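Local atomic coordinates of packaging enzyme P4 (Pseudomonas phage phi6, PDB entry 4BLO), a protein that probably hydrolyses nucleoside triphosphates as a hexameric RecA-like motor that drives packaging of viral RNA into the phage procapsid. Residues A17-D21 and T38-K42; T43-V48 and I64-L70; V100-R105 and N218-D224; P113-Y118 and F267-K271. All coordinates share one frame; numbering follows the deposited sequence.

Interaction 1: residues A17-D21 and T38-K42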
loop_
_atom_site.group_PDB
_atom_site.type_symbol
_atom_site.label_atom_id
_atom_site.label_comp_id
_atom_site.label_asym_id
_atom_site.label_seq_id
_atom_site.Cartn_x
_atom_site.Cartn_y
_atom_site.Cartn_z
ATOM N N ALA L 17 14.895 18.854 37.413
ATOM C CA ALA L 17 16.080 18.035 37.135
ATOM C C ALA L 17 15.923 16.652 37.713
ATOM O O ALA L 17 16.307 15.677 37.071
ATOM C CB ALA L 17 17.330 18.693 37.689
ATOM N N ASP L 18 15.327 16.564 38.910
ATOM C CA ASP L 18 15.081 15.293 39.578
ATOM C C ASP L 18 14.048 14.497 38.825
ATOM O O ASP L 18 14.318 13.337 38.526
ATOM C CB ASP L 18 14.653 15.509 41.032
ATOM C CG ASP L 18 15.809 15.958 41.886
ATOM O OD1 ASP L 18 16.688 15.120 42.176
ATOM O OD2 ASP L 18 15.832 17.147 42.278
ATOM N N LEU L 19 12.901 15.133 38.459
ATOM C CA LEU L 19 11.822 14.484 37.712
ATOM C C LEU L 19 12.347 13.839 36.436
ATOM O O LEU L 19 11.967 12.708 36.118
ATOM C CB LEU L 19 10.706 15.481 37.360
ATOM C CG LEU L 19 9.773 15.944 38.485
ATOM C CD1 LEU L 19 9.115 17.256 38.124
ATOM C CD2 LEU L 19 8.704 14.893 38.808
ATOM N N LEU L 20 13.245 14.548 35.732
ATOM C CA LEU L 20 13.852 14.099 34.484
ATOM C C LEU L 20 14.803 12.906 34.696
ATOM O O LEU L 20 14.749 11.943 33.921
ATOM C CB LEU L 20 14.582 15.266 33.791
ATOM C CG LEU L 20 13.699 16.349 33.158
ATOM C CD1 LEU L 20 14.453 17.634 32.993
ATOM C CD2 LEU L 20 13.136 15.908 31.817
ATOM N N ASP L 21 15.637 12.953 35.755
ATOM C CA ASP L 21 16.606 11.901 36.080
ATOM C C ASP L 21 15.952 10.660 36.684
ATOM O O ASP L 21 16.441 9.551 36.469
ATOM C CB ASP L 21 17.667 12.440 37.059
ATOM C CG ASP L 21 18.591 13.503 36.489
ATOM O OD1 ASP L 21 18.360 13.944 35.341
ATOM O OD2 ASP L 21 19.535 13.905 37.201
ATOM N N THR L 38 17.226 13.182 28.314
ATOM C CA THR L 38 16.803 14.041 29.409
ATOM C C THR L 38 17.798 15.207 29.600
ATOM O O THR L 38 17.357 16.332 29.844
ATOM C CB THR L 38 16.636 13.128 30.645
ATOM O OG1 THR L 38 15.254 12.836 30.805
ATOM C CG2 THR L 38 17.231 13.685 31.939
ATOM N N VAL L 39 19.120 14.930 29.463
ATOM C CA VAL L 39 20.244 15.863 29.649
ATOM C C VAL L 39 20.021 17.160 28.857
ATOM O O VAL L 39 20.193 18.248 29.407
ATOM C CB VAL L 39 21.597 15.198 29.273
ATOM C CG1 VAL L 39 22.772 16.149 29.474
ATOM C CG2 VAL L 39 21.812 13.912 30.061
ATOM N N VAL L 40 19.605 17.032 27.587
ATOM C CA VAL L 40 19.341 18.139 26.661
ATOM C C VAL L 40 18.298 19.108 27.274
ATOM O O VAL L 40 18.525 20.321 27.240
ATOM C CB VAL L 40 18.906 17.598 25.263
ATOM C CG1 VAL L 40 18.680 18.724 24.261
ATOM C CG2 VAL L 40 19.931 16.612 24.715
ATOM N N ILE L 41 17.197 18.567 27.868
ATOM C CA ILE L 41 16.118 19.354 28.496
ATOM C C ILE L 41 16.697 20.123 29.697
ATOM O O ILE L 41 16.435 21.327 29.833
ATOM C CB ILE L 41 14.882 18.487 28.880
ATOM C CG1 ILE L 41 14.344 17.691 27.662
ATOM C CG2 ILE L 41 13.772 19.348 29.473
ATOM C CD1 ILE L 41 13.818 16.343 27.985
ATOM N N LYS L 42 17.521 19.440 30.528
ATOM C CA LYS L 42 18.185 20.048 31.692
ATOM C C LYS L 42 19.093 21.208 31.250
ATOM O O LYS L 42 19.035 22.291 31.832
ATOM C CB LYS L 42 19.006 19.009 32.478
ATOM C CG LYS L 42 18.190 17.931 33.187
ATOM C CD LYS L 42 18.996 17.186 34.263
ATOM C CE LYS L 42 20.055 16.257 33.708
ATOM N NZ LYS L 42 20.794 15.565 34.793
#

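Interaction 2: residues T43-V48 and I64-L70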
loop_
_atom_site.group_PDB
_atom_site.type_symbol
_atom_site.label_atom_id
_atom_site.label_comp_id
_atom_site.label_asym_id
_atom_site.label_seq_id
_atom_site.Cartn_x
_atom_site.Cartn_y
_atom_site.Cartn_z
ATOM N N THR L 43 19.889 20.975 30.185
ATOM C CA THR L 43 20.814 21.941 29.590
ATOM C C THR L 43 20.041 23.170 29.099
ATOM O O THR L 43 20.501 24.298 29.297
ATOM C CB THR L 43 21.626 21.275 28.461
ATOM O OG1 THR L 43 22.142 20.020 28.923
ATOM C CG2 THR L 43 22.776 22.150 27.980
ATOM N N TYR L 44 18.854 22.945 28.491
ATOM C CA TYR L 44 17.972 24.008 28.005
ATOM C C TYR L 44 17.482 24.861 29.179
ATOM O O TYR L 44 17.579 26.080 29.094
ATOM C CB TYR L 44 16.786 23.426 27.218
ATOM C CG TYR L 44 15.797 24.464 26.729
ATOM C CD1 TYR L 44 16.082 25.262 25.623
ATOM C CD2 TYR L 44 14.552 24.609 27.335
ATOM C CE1 TYR L 44 15.175 26.220 25.168
ATOM C CE2 TYR L 44 13.631 25.559 26.884
ATOM C CZ TYR L 44 13.948 26.365 25.801
ATOM O OH TYR L 44 13.044 27.299 25.343
ATOM N N ILE L 45 16.998 24.221 30.277
ATOM C CA ILE L 45 16.504 24.906 31.483
ATOM C C ILE L 45 17.606 25.836 32.035
ATOM O O ILE L 45 17.341 27.023 32.246
ATOM C CB ILE L 45 15.977 23.903 32.556
ATOM C CG1 ILE L 45 14.697 23.191 32.064
ATOM C CG2 ILE L 45 15.726 24.603 33.910
ATOM C CD1 ILE L 45 14.381 21.863 32.747
ATOM N N ALA L 46 18.844 25.307 32.194
ATOM C CA ALA L 46 20.021 26.046 32.672
ATOM C C ALA L 46 20.330 27.279 31.794
ATOM O O ALA L 46 20.616 28.351 32.326
ATOM C CB ALA L 46 21.225 25.122 32.715
ATOM N N ALA L 47 20.229 27.128 30.462
ATOM C CA ALA L 47 20.468 28.190 29.488
ATOM C C ALA L 47 19.404 29.296 29.585
ATOM O O ALA L 47 19.755 30.481 29.487
ATOM C CB ALA L 47 20.500 27.615 28.079
ATOM N N VAL L 48 18.118 28.908 29.794
ATOM C CA VAL L 48 16.969 29.815 29.920
ATOM C C VAL L 48 17.119 30.642 31.204
ATOM O O VAL L 48 16.993 31.872 31.150
ATOM C CB VAL L 48 15.616 29.049 29.867
ATOM C CG1 VAL L 48 14.446 29.919 30.322
ATOM C CG2 VAL L 48 15.357 28.510 28.469
ATOM N N ILE L 64 14.778 32.534 23.528
ATOM C CA ILE L 64 14.728 31.236 24.214
ATOM C C ILE L 64 14.468 30.068 23.242
ATOM O O ILE L 64 14.157 28.970 23.708
ATOM C CB ILE L 64 13.734 31.217 25.406
ATOM C CG1 ILE L 64 12.274 31.529 24.971
ATOM C CG2 ILE L 64 14.226 32.144 26.507
ATOM C CD1 ILE L 64 11.208 31.044 25.888
ATOM N N ARG L 65 14.631 30.265 21.920
ATOM C CA ARG L 65 14.431 29.158 20.980
ATOM C C ARG L 65 15.639 28.180 21.110
ATOM O O ARG L 65 16.767 28.642 21.329
ATOM C CB ARG L 65 14.163 29.653 19.542
ATOM C CG ARG L 65 15.372 30.135 18.768
ATOM C CD ARG L 65 15.098 31.416 18.021
ATOM N NE ARG L 65 14.136 31.265 16.929
ATOM C CZ ARG L 65 14.074 32.088 15.888
ATOM N NH1 ARG L 65 14.918 33.111 15.791
ATOM N NH2 ARG L 65 13.179 31.887 14.926
ATOM N N PRO L 66 15.410 26.837 21.114
ATOM C CA PRO L 66 16.520 25.893 21.375
ATOM C C PRO L 66 17.686 25.972 20.398
ATOM O O PRO L 66 18.823 25.773 20.823
ATOM C CB PRO L 66 15.851 24.522 21.279
ATOM C CG PRO L 66 14.425 24.776 21.534
ATOM C CD PRO L 66 14.131 26.117 20.952
ATOM N N SER L 67 17.408 26.275 19.101
ATOM C CA SER L 67 18.418 26.393 18.033
ATOM C C SER L 67 19.468 27.483 18.339
ATOM O O SER L 67 20.604 27.383 17.874
ATOM C CB SER L 67 17.744 26.684 16.695
ATOM O OG SER L 67 17.013 27.895 16.724
ATOM N N VAL L 68 19.082 28.493 19.142
ATOM C CA VAL L 68 19.909 29.622 19.545
ATOM C C VAL L 68 20.664 29.295 20.854
ATOM O O VAL L 68 21.859 29.616 20.960
ATOM C CB VAL L 68 19.013 30.895 19.654
ATOM C CG1 VAL L 68 19.508 31.884 20.703
ATOM C CG2 VAL L 68 18.864 31.573 18.296
ATOM N N LEU L 69 19.975 28.650 21.831
ATOM C CA LEU L 69 20.537 28.345 23.155
ATOM C C LEU L 69 21.396 27.073 23.201
ATOM O O LEU L 69 22.354 27.041 23.975
ATOM C CB LEU L 69 19.432 28.240 24.220
ATOM C CG LEU L 69 18.569 29.486 24.470
ATOM C CD1 LEU L 69 17.482 29.182 25.438
ATOM C CD2 LEU L 69 19.384 30.655 25.009
ATOM N N LEU L 70 21.060 26.032 22.409
ATOM C CA LEU L 70 21.795 24.752 22.423
ATOM C C LEU L 70 22.585 24.519 21.135
ATOM O O LEU L 70 22.100 24.883 20.061
ATOM C CB LEU L 70 20.824 23.576 22.648
ATOM C CG LEU L 70 19.837 23.692 23.814
ATOM C CD1 LEU L 70 18.584 22.891 23.539
ATOM C CD2 LEU L 70 20.476 23.284 25.135
#

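Interaction 3: residues V100-R105 and N218-D224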
loop_
_atom_site.group_PDB
_atom_site.type_symbol
_atom_site.label_atom_id
_atom_site.label_comp_id
_atom_site.label_asym_id
_atom_site.label_seq_id
_atom_site.Cartn_x
_atom_site.Cartn_y
_atom_site.Cartn_z
ATOM N N VAL L 100 4.494 5.455 27.173
ATOM C CA VAL L 100 5.128 6.064 28.321
ATOM C C VAL L 100 4.282 5.698 29.578
ATOM O O VAL L 100 3.041 5.721 29.526
ATOM C CB VAL L 100 5.481 7.575 28.156
ATOM C CG1 VAL L 100 5.864 7.906 26.715
ATOM C CG2 VAL L 100 4.383 8.496 28.646
ATOM N N PRO L 101 4.964 5.208 30.650
ATOM C CA PRO L 101 4.235 4.765 31.855
ATOM C C PRO L 101 3.506 5.887 32.583
ATOM O O PRO L 101 3.911 7.046 32.519
ATOM C CB PRO L 101 5.339 4.187 32.743
ATOM C CG PRO L 101 6.504 3.948 31.837
ATOM C CD PRO L 101 6.421 5.043 30.826
ATOM N N GLY L 102 2.429 5.519 33.260
ATOM C CA GLY L 102 1.618 6.423 34.062
ATOM C C GLY L 102 2.257 6.722 35.401
ATOM O O GLY L 102 3.265 6.106 35.767
ATOM N N LEU L 103 1.667 7.686 36.135
ATOM C CA LEU L 103 2.139 8.139 37.437
ATOM C C LEU L 103 1.424 7.413 38.566
ATOM O O LEU L 103 0.192 7.464 38.660
ATOM C CB LEU L 103 1.912 9.653 37.575
ATOM C CG LEU L 103 3.109 10.586 37.567
ATOM C CD1 LEU L 103 2.684 11.947 38.032
ATOM C CD2 LEU L 103 4.233 10.095 38.465
ATOM N N ALA L 104 2.195 6.763 39.442
ATOM C CA ALA L 104 1.631 6.036 40.583
ATOM C C ALA L 104 1.107 7.011 41.648
ATOM O O ALA L 104 0.148 6.699 42.355
ATOM C CB ALA L 104 2.668 5.106 41.180
ATOM N N ARG L 105 1.725 8.184 41.750
ATOM C CA ARG L 105 1.305 9.236 42.674
ATOM C C ARG L 105 0.199 10.091 42.030
ATOM O O ARG L 105 -0.099 9.923 40.848
ATOM C CB ARG L 105 2.511 10.117 43.084
ATOM C CG ARG L 105 3.257 10.748 41.909
ATOM C CD ARG L 105 4.312 11.731 42.345
ATOM N NE ARG L 105 4.915 12.416 41.201
ATOM C CZ ARG L 105 4.435 13.527 40.646
ATOM N NH1 ARG L 105 3.319 14.083 41.112
ATOM N NH2 ARG L 105 5.049 14.075 39.603
ATOM N N ASN L 218 1.028 11.684 29.010
ATOM C CA ASN L 218 1.675 11.033 30.159
ATOM C C ASN L 218 3.105 11.571 30.379
ATOM O O ASN L 218 3.533 11.711 31.526
ATOM C CB ASN L 218 1.663 9.516 30.015
ATOM C CG ASN L 218 0.288 8.879 30.047
ATOM O OD1 ASN L 218 0.074 7.791 29.493
ATOM N ND2 ASN L 218 -0.673 9.517 30.708
ATOM N N LEU L 219 3.797 11.936 29.286
ATOM C CA LEU L 219 5.126 12.544 29.321
ATOM C C LEU L 219 5.046 13.876 30.096
ATOM O O LEU L 219 5.896 14.153 30.939
ATOM C CB LEU L 219 5.607 12.760 27.872
ATOM C CG LEU L 219 7.062 12.453 27.498
ATOM C CD1 LEU L 219 7.498 11.072 27.933
ATOM C CD2 LEU L 219 7.263 12.584 26.012
ATOM N N PHE L 220 3.974 14.655 29.874
ATOM C CA PHE L 220 3.744 15.920 30.576
ATOM C C PHE L 220 3.241 15.679 31.998
ATOM O O PHE L 220 3.581 16.465 32.884
ATOM C CB PHE L 220 2.766 16.816 29.809
ATOM C CG PHE L 220 3.255 17.272 28.452
ATOM C CD1 PHE L 220 4.606 17.498 28.218
ATOM C CD2 PHE L 220 2.358 17.521 27.421
ATOM C CE1 PHE L 220 5.055 17.930 26.966
ATOM C CE2 PHE L 220 2.807 17.967 26.174
ATOM C CZ PHE L 220 4.151 18.169 25.953
ATOM N N THR L 221 2.452 14.601 32.230
ATOM C CA THR L 221 1.933 14.257 33.563
ATOM C C THR L 221 3.096 13.895 34.494
ATOM O O THR L 221 3.111 14.316 35.648
ATOM C CB THR L 221 0.904 13.117 33.479
ATOM O OG1 THR L 221 -0.081 13.440 32.490
ATOM C CG2 THR L 221 0.233 12.828 34.820
ATOM N N GLN L 222 4.081 13.152 33.971
ATOM C CA GLN L 222 5.270 12.724 34.694
ATOM C C GLN L 222 6.202 13.905 35.044
ATOM O O GLN L 222 6.877 13.846 36.079
ATOM C CB GLN L 222 6.033 11.706 33.851
ATOM C CG GLN L 222 6.666 10.621 34.691
ATOM C CD GLN L 222 6.924 9.387 33.868
ATOM O OE1 GLN L 222 7.782 9.391 32.975
ATOM N NE2 GLN L 222 6.199 8.301 34.164
ATOM N N TYR L 223 6.241 14.960 34.188
ATOM C CA TYR L 223 7.119 16.122 34.378
ATOM C C TYR L 223 6.353 17.391 34.846
ATOM O O TYR L 223 6.890 18.496 34.772
ATOM C CB TYR L 223 7.932 16.389 33.098
ATOM C CG TYR L 223 8.810 15.218 32.709
ATOM C CD1 TYR L 223 9.700 14.659 33.615
ATOM C CD2 TYR L 223 8.760 14.678 31.430
ATOM C CE1 TYR L 223 10.493 13.568 33.269
ATOM C CE2 TYR L 223 9.562 13.594 31.068
ATOM C CZ TYR L 223 10.438 13.052 31.985
ATOM O OH TYR L 223 11.241 11.990 31.625
ATOM N N ASP L 224 5.127 17.205 35.384
ATOM C CA ASP L 224 4.231 18.221 35.956
ATOM C C ASP L 224 3.954 19.407 35.014
ATOM O O ASP L 224 3.807 20.547 35.481
ATOM C CB ASP L 224 4.768 18.736 37.305
ATOM C CG ASP L 224 5.078 17.686 38.353
ATOM O OD1 ASP L 224 4.387 16.632 38.371
ATOM O OD2 ASP L 224 5.960 17.946 39.203
#

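Interaction 4: residues P113-Y118 and F267-K271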
loop_
_atom_site.group_PDB
_atom_site.type_symbol
_atom_site.label_atom_id
_atom_site.label_comp_id
_atom_site.label_asym_id
_atom_site.label_seq_id
_atom_site.Cartn_x
_atom_site.Cartn_y
_atom_site.Cartn_z
ATOM N N PRO L 113 -5.100 24.910 31.494
ATOM C CA PRO L 113 -6.162 25.680 30.801
ATOM C C PRO L 113 -7.505 25.704 31.540
ATOM O O PRO L 113 -8.388 26.483 31.169
ATOM C CB PRO L 113 -6.292 24.957 29.460
ATOM C CG PRO L 113 -5.903 23.528 29.764
ATOM C CD PRO L 113 -4.842 23.616 30.834
ATOM N N SER L 114 -7.662 24.870 32.589
ATOM C CA SER L 114 -8.874 24.826 33.404
ATOM C C SER L 114 -8.524 24.662 34.887
ATOM O O SER L 114 -7.460 24.139 35.206
ATOM C CB SER L 114 -9.807 23.714 32.947
ATOM O OG SER L 114 -10.988 23.703 33.734
ATOM N N GLU L 115 -9.410 25.133 35.789
ATOM C CA GLU L 115 -9.178 25.099 37.233
ATOM C C GLU L 115 -9.089 23.683 37.779
ATOM O O GLU L 115 -9.985 22.862 37.554
ATOM C CB GLU L 115 -10.262 25.876 38.003
ATOM C CG GLU L 115 -9.866 27.298 38.366
ATOM C CD GLU L 115 -8.810 27.511 39.438
ATOM O OE1 GLU L 115 -8.396 26.526 40.092
ATOM O OE2 GLU L 115 -8.409 28.682 39.632
ATOM N N GLY L 116 -7.996 23.437 38.498
ATOM C CA GLY L 116 -7.702 22.177 39.168
ATOM C C GLY L 116 -7.327 21.041 38.255
ATOM O O GLY L 116 -7.344 19.891 38.686
ATOM N N ILE L 117 -6.951 21.360 37.004
ATOM C CA ILE L 117 -6.588 20.384 35.977
ATOM C C ILE L 117 -5.299 19.617 36.363
ATOM O O ILE L 117 -4.386 20.180 36.980
ATOM C CB ILE L 117 -6.489 21.046 34.550
ATOM C CG1 ILE L 117 -6.516 19.971 33.416
ATOM C CG2 ILE L 117 -5.310 22.035 34.427
ATOM C CD1 ILE L 117 -6.694 20.437 32.005
ATOM N N TYR L 118 -5.243 18.332 35.973
ATOM C CA TYR L 118 -4.073 17.493 36.204
ATOM C C TYR L 118 -3.006 17.830 35.175
ATOM O O TYR L 118 -3.317 18.439 34.151
ATOM C CB TYR L 118 -4.429 15.984 36.167
ATOM C CG TYR L 118 -5.291 15.507 37.321
ATOM C CD1 TYR L 118 -5.038 15.921 38.629
ATOM C CD2 TYR L 118 -6.305 14.578 37.120
ATOM C CE1 TYR L 118 -5.823 15.483 39.691
ATOM C CE2 TYR L 118 -7.084 14.111 38.184
ATOM C CZ TYR L 118 -6.843 14.571 39.466
ATOM O OH TYR L 118 -7.619 14.128 40.513
ATOM N N PHE L 267 -12.132 18.192 30.727
ATOM C CA PHE L 267 -10.978 18.409 31.592
ATOM C C PHE L 267 -11.039 17.476 32.782
ATOM O O PHE L 267 -12.073 17.374 33.455
ATOM C CB PHE L 267 -10.862 19.882 32.049
ATOM C CG PHE L 267 -10.769 20.891 30.924
ATOM C CD1 PHE L 267 -9.617 20.988 30.142
ATOM C CD2 PHE L 267 -11.827 21.755 30.650
ATOM C CE1 PHE L 267 -9.528 21.931 29.106
ATOM C CE2 PHE L 267 -11.732 22.703 29.614
ATOM C CZ PHE L 267 -10.585 22.782 28.852
ATOM N N ARG L 268 -9.921 16.775 33.010
ATOM C CA ARG L 268 -9.703 15.843 34.120
ATOM C C ARG L 268 -9.090 16.640 35.256
ATOM O O ARG L 268 -7.881 16.889 35.258
ATOM C CB ARG L 268 -8.795 14.678 33.691
ATOM C CG ARG L 268 -9.355 13.856 32.541
ATOM C CD ARG L 268 -8.415 12.768 32.093
ATOM N NE ARG L 268 -8.769 12.310 30.748
ATOM C CZ ARG L 268 -9.555 11.272 30.472
ATOM N NH1 ARG L 268 -10.051 10.525 31.452
ATOM N NH2 ARG L 268 -9.823 10.955 29.215
ATOM N N THR L 269 -9.946 17.116 36.182
ATOM C CA THR L 269 -9.556 17.971 37.300
ATOM C C THR L 269 -9.445 17.214 38.615
ATOM O O THR L 269 -9.743 16.022 38.667
ATOM C CB THR L 269 -10.582 19.114 37.471
ATOM O OG1 THR L 269 -11.825 18.581 37.946
ATOM C CG2 THR L 269 -10.781 19.934 36.202
ATOM N N ASN L 270 -9.074 17.937 39.692
ATOM C CA ASN L 270 -9.020 17.402 41.051
ATOM C C ASN L 270 -10.462 17.239 41.599
ATOM O O ASN L 270 -10.678 16.467 42.538
ATOM C CB ASN L 270 -8.135 18.263 41.991
ATOM C CG ASN L 270 -8.353 19.770 41.985
ATOM O OD1 ASN L 270 -9.453 20.290 41.758
ATOM N ND2 ASN L 270 -7.301 20.511 42.308
ATOM N N LYS L 271 -11.446 17.941 40.974
ATOM C CA LYS L 271 -12.878 17.884 41.312
ATOM C C LYS L 271 -13.578 16.792 40.473
ATOM O O LYS L 271 -14.777 16.566 40.640
ATOM C CB LYS L 271 -13.572 19.252 41.092
ATOM C CG LYS L 271 -12.918 20.439 41.786
ATOM C CD LYS L 271 -13.656 20.788 43.048
ATOM C CE LYS L 271 -13.133 22.062 43.650
ATOM N NZ LYS L 271 -14.194 22.745 44.412
#

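Interaction 1: residues A17-D21 and T38-K42
The ammonium group of Lys42 is shared between both carboxylate oxygens of Asp21: NZ lies 3.0 Å from OD1, which receives it with its syn lone pair, and makes a weak second bond to OD2 on the same carboxylate. The two side chains meet at about a right angle. A bend in the lysine chain at chi3 (-71°) turns CE and NZ toward the acid. Lys42 CD passes Ala17 CB at 4.1 Å, and Lys42 CG passes Leu20 CD1 at 3.8 Å, with the leucine and lysine side chains running in opposite directions. The setting is an antiparallel pair of helices, parts of helix 7-22 and helix 38-54, whose local axes are 9.8 Å apart and make an angle of 171°; a short beta hairpin, strands 26-27 and 34-35, joins them. Beside the salt bridge the packing is largely apolar. Leu20 places CB against the methyl CG2 of Thr38 at 3.6 Å and reaches Ile41 CD1 with CD2 at 3.9 Å. Both Leu20 and Ile41 also touch Ile175 of helix 167-179. Where helix 7-22 nears its C-terminal end, Thr38 OG1 donates to Leu20 O at 3.3 Å, the hydroxyl standing 52° above the carbonyl plane, away from either lone pair of that oxygen.

Interaction 2: residues T43-V48 and I64-L70
Thr43 touches Leu70 methyl to methyl, CG2 to CD2 at 3.8 Å, where helix 38-54 packs on the short helix 66-69, a helix-on-helix contact flanked by loop residues. The Thr43 hydroxyl turns back to Val39 O of its own helix, leaving the methyl to face the partner. Tyr44, next in line, carries the contact. With CG trans to the backbone N (chi1 178°), its ring is carried across to the other segment, and OH donates to Ile64 O at 2.6 Å; the hydroxyl lies in the carbonyl plane of Ile64, whose O in turn sits at the edge of the ring. This bond fixes the phenol and satisfies a backbone oxygen just before Arg65, the N-cap residue of helix 66-69. Around the ring, Leu69 CD1 and Pro66 CG approach CE1 obliquely, while Leu70 CD1 lies 4.0 Å from CD1 of the tyrosine; Ile172 and Val173 of helix 167-179 add further apolar cover. A turn later Ala47 offers its small CB to Leu69 CB at 4.1 Å. Val48 ends the run: its CG2 sits over one face of the Tyr44 ring, offset toward the rim, and the same methyl meets Leu69 CD1 at 3.8 Å.

Interaction 3: residues V100-R105 and N218-D224
Arg105 and Asp224 form a salt bridge through a single nearly straight hydrogen bond, NH2 to OD1 at 2.9 Å with an N-H...O angle of 167°. OD1 lies in the guanidinium plane and is met on its syn side, slightly out of the carboxylate plane; the two planes are 76° apart and one bond joins them. Asp224 OD2 has its own partner in Arg12; two arginines thus share one buried carboxylate and would probably stabilise its charge. Leu103 holds the guanidinium from a face, its CD1 lying over the centre of the group. The same methyl also rests on Thr221 O at 3.4 Å. The Gln222 chain stretches toward Pro101, with NE2 3.1 Å from Pro101 O but poorly angled for a hydrogen bond. Val100 closes the far end: CG2 packs on Asn218 CB, and CG1 meets Leu219 CD1 at 3.8 Å with the side chains at about a right angle. Pro101 and Asn218 also pack on Ser165 and Ala152 of a neighbouring subunit. A largely extended loop, 100-105, is thus laid along the C-terminal end of helix 208-222 and the loop after it, which leads into strand 226-231 of the P-loop NTPase core, at a hexamer interface.

Interaction 4: residues P113-Y118 and F267-K271
Ile117 and Thr269 form a single backbone bridge with CA atoms 4.0 Å apart, an antiparallel non-hydrogen-bonded pair. Of the flanking bonds, Tyr118 N to Arg268 O is 3.1 Å long, fairly straight and in the carbonyl plane. Asn270 N to Gly116 O, at 2.8 Å, is bent to 137°, its donor tilted from the plane. Gly116 delivers its oxygen from the third position of a type II turn, Ser114 to Ile117, where its positive phi suits a residue without a side chain. At one end of the bridge Phe267 faces the turn: Ser114 CB stands over the ring, 3.7 Å from the centroid and 16° off the normal, a CH-pi contact. Pro113, which follows a cis peptide bond, brings CG obliquely to CE1 of that ring at 4.0 Å, and Ile117 CD1 comes in beside Phe267 CD1. At the other end Tyr118, with CG trans to its carbonyl carbon (chi1 -68°), lays one ring face against the peptide joining Thr269 and Asn270. Thr269 turns its methyl CG2 to Glu115 O at 3.3 Å, while its hydroxyl bonds to Gly272 O. The Arg268 side chain leads away: NE and NH2 bond to Thr251 O and Met248 O, and NH1 makes a long, weak ion pair with Glu153 of a neighbouring subunit. The weakly bonded strand 117-118, itself paired with strand 109-110, borders strand 261-269 of the P-loop NTPase sheet; the Arg268 side chain is about 6 Å from a bound ADP, consistent with a nucleotide site at the subunit boundary, as in hexameric RecA-like ATPases.

In the fold
Interactions 1 and 2 follow each other along helix 38-54, with centres 13 Å apart, and they touch where Leu20 packs on Ile45 and Leu70 on the backbone of Val40. Helix 7-22 also joins interaction 1 to interaction 3, 14 Å away between centres: Leu19 and Leu20 lie against Tyr223, and Leu19 also against Gln222 and Asp224. Interaction 4 is detached from this series, its nearest atoms about 6 Å from interaction 3, and the segments of the two alternate along the chain. It is also nearer to nucleotide: the side chain of Arg268 is about 6 Å from a bound ADP, that of Asn218 about 13 Å.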